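Side-chain contacts in mycosin-1 (Mycobacterium smegmatis, PDB 4KB5), which acts as a subtilisin-like serine protease that cleaves EspB and may help regulate ESX-1 secretion and virulence in mycobacteria: residues A[104-109]-A[126-131]; A[320-325]-A[335-340]. One frame throughout, in Å; residues are numbered along the deposited sequence.

Along the chain, helix 102-110 comes first; 16 residues later strand 127-132 packs against it, and interaction 1 closes that loop. Interaction 2 opens only far downstream, where helix 311-328 meets helix 334-343 after a five-residue connection, so the two loops follow in series and neither nest nor cross. Their centres lie about 16 Å apart, yet they touch directly: V126 CG1 approaches A323 CB to 3.6 Å, and I109 CG2 approaches G320 CA to 4.2 Å. Helix 311-328 is therefore shared ground, with helix 102-110 and the start of the strand bordering one part of it and helix 334-343 another.

Interaction 1 (A[104-109]-A[126-131]); sequences MTAAII and VRLLSL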
loop_
_atom_site.group_PDB
_atom_site.type_symbol
_atom_site.label_atom_id
_atom_site.label_comp_id
_atom_site.label_asym_id
_atom_site.label_seq_id
_atom_site.Cartn_x
_atom_site.Cartn_y
_atom_site.Cartn_z
ATOM N N MET A 104 9.093 8.334 -3.649
ATOM C CA MET A 104 7.912 9.200 -3.536
ATOM C C MET A 104 6.839 8.640 -2.586
ATOM O O MET A 104 6.128 9.413 -1.915
ATOM C CB MET A 104 7.312 9.452 -4.922
ATOM C CG MET A 104 8.146 10.411 -5.782
ATOM S SD MET A 104 9.147 9.577 -7.032
ATOM C CE MET A 104 7.935 9.368 -8.327
ATOM N N THR A 105 6.734 7.310 -2.527
ATOM C CA THR A 105 5.828 6.639 -1.576
ATOM C C THR A 105 6.243 6.982 -0.152
ATOM O O THR A 105 5.410 7.404 0.659
ATOM C CB THR A 105 5.831 5.107 -1.764
ATOM O OG1 THR A 105 5.507 4.795 -3.125
ATOM C CG2 THR A 105 4.795 4.449 -0.857
ATOM N N ALA A 106 7.538 6.815 0.131
ATOM C CA ALA A 106 8.132 7.113 1.440
ATOM C C ALA A 106 7.988 8.579 1.839
ATOM O O ALA A 106 7.782 8.894 3.013
ATOM C CB ALA A 106 9.616 6.709 1.456
ATOM N N ALA A 107 8.121 9.475 0.864
ATOM C CA ALA A 107 8.037 10.915 1.134
ATOM C C ALA A 107 6.600 11.310 1.477
ATOM O O ALA A 107 6.387 12.131 2.362
ATOM C CB ALA A 107 8.547 11.727 -0.056
ATOM N N ILE A 108 5.619 10.721 0.798
ATOM C CA ILE A 108 4.207 10.933 1.194
ATOM C C ILE A 108 3.978 10.523 2.655
ATOM O O ILE A 108 3.312 11.240 3.426
ATOM C CB ILE A 108 3.238 10.267 0.207
ATOM C CG1 ILE A 108 3.188 11.130 -1.060
ATOM C CG2 ILE A 108 1.825 10.143 0.799
ATOM C CD1 ILE A 108 2.757 10.404 -2.313
ATOM N N ILE A 109 4.594 9.404 3.055
ATOM C CA ILE A 109 4.394 8.884 4.393
ATOM C C ILE A 109 5.079 9.788 5.404
ATOM O O ILE A 109 4.465 10.197 6.389
ATOM C CB ILE A 109 4.888 7.416 4.537
ATOM C CG1 ILE A 109 4.014 6.460 3.719
ATOM C CG2 ILE A 109 4.934 6.981 6.002
ATOM C CD1 ILE A 109 4.654 5.099 3.480
ATOM N N VAL A 126 8.312 10.147 11.565
ATOM C CA VAL A 126 8.454 8.677 11.603
ATOM C C VAL A 126 9.868 8.217 11.219
ATOM O O VAL A 126 10.567 8.911 10.491
ATOM C CB VAL A 126 7.458 7.915 10.690
ATOM C CG1 VAL A 126 6.024 8.058 11.185
ATOM C CG2 VAL A 126 7.588 8.328 9.221
ATOM N N ARG A 127 10.265 7.042 11.710
ATOM C CA ARG A 127 11.415 6.326 11.153
ATOM C C ARG A 127 10.916 5.537 9.942
ATOM O O ARG A 127 9.886 4.869 10.020
ATOM C CB ARG A 127 12.024 5.398 12.200
ATOM C CG ARG A 127 13.275 4.662 11.749
ATOM C CD ARG A 127 13.861 3.846 12.896
ATOM N NE ARG A 127 15.274 3.531 12.687
ATOM C CZ ARG A 127 16.178 3.407 13.662
ATOM N NH1 ARG A 127 15.829 3.572 14.935
ATOM N NH2 ARG A 127 17.443 3.126 13.364
ATOM N N LEU A 128 11.615 5.661 8.815
ATOM C CA LEU A 128 11.257 4.945 7.592
ATOM C C LEU A 128 12.235 3.793 7.324
ATOM O O LEU A 128 13.458 3.980 7.404
ATOM C CB LEU A 128 11.226 5.901 6.390
ATOM C CG LEU A 128 10.191 7.031 6.384
ATOM C CD1 LEU A 128 10.615 8.184 5.479
ATOM C CD2 LEU A 128 8.810 6.504 5.993
ATOM N N LEU A 129 11.692 2.613 7.019
ATOM C CA LEU A 129 12.497 1.458 6.615
ATOM C C LEU A 129 12.133 1.082 5.198
ATOM O O LEU A 129 10.960 0.892 4.905
ATOM C CB LEU A 129 12.208 0.247 7.495
ATOM C CG LEU A 129 12.619 0.155 8.961
ATOM C CD1 LEU A 129 12.268 -1.253 9.433
ATOM C CD2 LEU A 129 14.099 0.445 9.188
ATOM N N SER A 130 13.122 0.957 4.321
ATOM C CA SER A 130 12.855 0.608 2.914
ATOM C C SER A 130 13.202 -0.839 2.561
ATOM O O SER A 130 14.356 -1.259 2.710
ATOM C CB SER A 130 13.615 1.529 1.968
ATOM O OG SER A 130 13.401 1.105 0.632
ATOM N N LEU A 131 12.209 -1.581 2.084
ATOM C CA LEU A 131 12.408 -2.944 1.593
ATOM C C LEU A 131 12.016 -2.955 0.128
ATOM O O LEU A 131 10.871 -2.688 -0.201
ATOM C CB LEU A 131 11.539 -3.947 2.375
ATOM C CG LEU A 131 11.817 -4.161 3.869
ATOM C CD1 LEU A 131 11.278 -3.024 4.739
ATOM C CD2 LEU A 131 11.220 -5.495 4.305
#
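L128 lays its forked end over the turn of helix 102-110 that carries A106 and I109, both methyls bordering the carbonyl of A106. Its CD2 meets CG2 of I109 at 3.9 Å, the two side chains running at a slant to one another, and also lies 4.0 Å from A106 O. L128 CD1 is 3.8 Å from the same A106 O, whereas A106 CB stays 4.4 Å from L128 CD1, which makes the leucine's nearest approach one to backbone. That oxygen accepts no hydrogen bond from the strand segment, and the contact is van der Waals packing. In I109 the methyl CG2 stands anti to the backbone N, with CG1 beside that N (chi1 -68°); this turns CG2 to face both L128 CD2 and V126 CG2, the latter at 4.4 Å. V126, just ahead of the strand, extends the patch at the strand's N-terminal end. All four touching residues are buried, and the CA atoms of A106 and L128 are 7.2 Å apart. On the same helix, T105 OG1 hydrogen-bonds to H101 O and to OD2 of D70, assigned to the charge relay, while I109 also packs on V68 of strand 65-70. A helix beginning next to the probable relay histidine and lying against the parallel sheet is characteristic of the subtilisin fold.

Interaction 2 (A[320-325]-A[335-340]); sequences GLAALV and AQIINR
The axes of segments 320-325 and 335-340 approach to 10.1 Å with 113° between their N-to-C directions, and their nearest CA atoms, those of A322 and I337, are 6.6 Å apart. V325 supplies the main contact through a single methyl. With CG1 anti to the backbone N (chi1 174°), that branch projects to the partner helix and rests between two side chains one turn apart, I337 and R340. V325 CG1 touches both branches of I337, CG1 and CG2 each at 4.0 Å, the two side chains lying alongside and pointing opposite ways; R340 CD is 3.8 Å from V325 CG1. I337 CG2 also reaches A322 CB, at 4.1 Å, and the isoleucine thus spans two residues spaced i, i+3 on helix 311-328. In the peptidase S8 fold this helix starts at the catalytic serine, here probably S312, and runs back through the core; the present contact belongs to its distal half, away from the active site. V210 of strand 210-214 touches both A322 and I337, bringing the sheet to the same interface. The extended first two torsions of R340 carry CD to V325, and a bend at chi3 (-79°) then turns the guanidinium aside: NH2 hydrogen-bonds to the carbonyl oxygens of A366, in the last turn of helix 363-368, and W369, just after it, and F329 makes a cation-pi contact with the arginine.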
loop_
_atom_site.group_PDB
_atom_site.type_symbol
_atom_site.label_atom_id
_atom_site.label_comp_id
_atom_site.label_asym_id
_atom_site.label_seq_id
_atom_site.Cartn_x
_atom_site.Cartn_y
_atom_site.Cartn_z
ATOM N N GLY A 320 0.660 6.780 6.469
ATOM C CA GLY A 320 1.008 7.970 7.265
ATOM C C GLY A 320 -0.005 8.229 8.370
ATOM O O GLY A 320 0.360 8.529 9.515
ATOM N N LEU A 321 -1.292 8.120 8.044
ATOM C CA LEU A 321 -2.330 8.354 9.070
ATOM C C LEU A 321 -2.232 7.311 10.200
ATOM O O LEU A 321 -2.308 7.638 11.404
ATOM C CB LEU A 321 -3.730 8.368 8.429
ATOM C CG LEU A 321 -4.929 8.501 9.407
ATOM C CD1 LEU A 321 -4.823 9.733 10.310
ATOM C CD2 LEU A 321 -6.257 8.503 8.664
ATOM N N ALA A 322 -2.032 6.051 9.820
ATOM C CA ALA A 322 -1.895 4.996 10.835
ATOM C C ALA A 322 -0.768 5.307 11.829
ATOM O O ALA A 322 -0.905 5.053 13.040
ATOM C CB ALA A 322 -1.711 3.624 10.178
ATOM N N ALA A 323 0.332 5.878 11.324
ATOM C CA ALA A 323 1.443 6.299 12.185
ATOM C C ALA A 323 1.056 7.447 13.123
ATOM O O ALA A 323 1.397 7.435 14.310
ATOM C CB ALA A 323 2.654 6.672 11.338
ATOM N N LEU A 324 0.342 8.438 12.598
ATOM C CA LEU A 324 -0.227 9.490 13.460
ATOM C C LEU A 324 -1.093 8.886 14.570
ATOM O O LEU A 324 -0.929 9.212 15.751
ATOM C CB LEU A 324 -1.053 10.486 12.632
ATOM C CG LEU A 324 -0.293 11.243 11.532
ATOM C CD1 LEU A 324 -1.158 12.330 10.918
ATOM C CD2 LEU A 324 0.985 11.851 12.088
ATOM N N VAL A 325 -2.004 7.994 14.178
ATOM C CA VAL A 325 -2.897 7.334 15.137
ATOM C C VAL A 325 -2.085 6.539 16.162
ATOM O O VAL A 325 -2.358 6.608 17.362
ATOM C CB VAL A 325 -3.930 6.430 14.426
ATOM C CG1 VAL A 325 -4.748 5.639 15.441
ATOM C CG2 VAL A 325 -4.834 7.269 13.530
ATOM N N ALA A 335 -5.875 -3.946 14.652
ATOM C CA ALA A 335 -7.318 -3.969 14.359
ATOM C C ALA A 335 -8.012 -2.678 14.797
ATOM O O ALA A 335 -8.864 -2.148 14.086
ATOM C CB ALA A 335 -7.999 -5.185 15.005
ATOM N N GLN A 336 -7.646 -2.186 15.971
ATOM C CA GLN A 336 -8.267 -1.004 16.530
ATOM C C GLN A 336 -7.840 0.278 15.821
ATOM O O GLN A 336 -8.616 1.234 15.747
ATOM C CB GLN A 336 -7.956 -0.928 18.028
ATOM C CG GLN A 336 -8.624 -2.055 18.797
ATOM C CD GLN A 336 -8.166 -2.149 20.232
ATOM O OE1 GLN A 336 -7.058 -1.730 20.580
ATOM N NE2 GLN A 336 -9.017 -2.728 21.079
ATOM N N ILE A 337 -6.604 0.307 15.319
ATOM C CA ILE A 337 -6.136 1.430 14.508
ATOM C C ILE A 337 -6.895 1.475 13.178
ATOM O O ILE A 337 -7.428 2.516 12.800
ATOM C CB ILE A 337 -4.599 1.391 14.309
ATOM C CG1 ILE A 337 -3.917 1.738 15.634
ATOM C CG2 ILE A 337 -4.177 2.368 13.208
ATOM C CD1 ILE A 337 -2.435 1.395 15.710
ATOM N N ILE A 338 -6.989 0.339 12.499
ATOM C CA ILE A 338 -7.773 0.229 11.261
ATOM C C ILE A 338 -9.246 0.620 11.487
ATOM O O ILE A 338 -9.837 1.319 10.654
ATOM C CB ILE A 338 -7.691 -1.191 10.659
ATOM C CG1 ILE A 338 -6.292 -1.454 10.072
ATOM C CG2 ILE A 338 -8.740 -1.400 9.569
ATOM C CD1 ILE A 338 -6.028 -2.926 9.803
ATOM N N ASN A 339 -9.826 0.180 12.607
ATOM C CA ASN A 339 -11.231 0.489 12.908
ATOM C C ASN A 339 -11.457 1.995 13.028
ATOM O O ASN A 339 -12.410 2.537 12.477
ATOM C CB ASN A 339 -11.699 -0.200 14.201
ATOM C CG ASN A 339 -13.127 0.198 14.582
ATOM O OD1 ASN A 339 -13.353 0.900 15.570
ATOM N ND2 ASN A 339 -14.076 -0.213 13.774
ATOM N N ARG A 340 -10.568 2.649 13.762
ATOM C CA ARG A 340 -10.578 4.088 13.936
ATOM C C ARG A 340 -10.472 4.865 12.598
ATOM O O ARG A 340 -11.186 5.853 12.378
ATOM C CB ARG A 340 -9.470 4.463 14.909
ATOM C CG ARG A 340 -9.219 5.945 15.061
ATOM C CD ARG A 340 -8.379 6.228 16.293
ATOM N NE ARG A 340 -9.190 6.174 17.492
ATOM C CZ ARG A 340 -9.962 7.164 17.945
ATOM N NH1 ARG A 340 -10.663 6.975 19.049
ATOM N NH2 ARG A 340 -10.044 8.333 17.312
#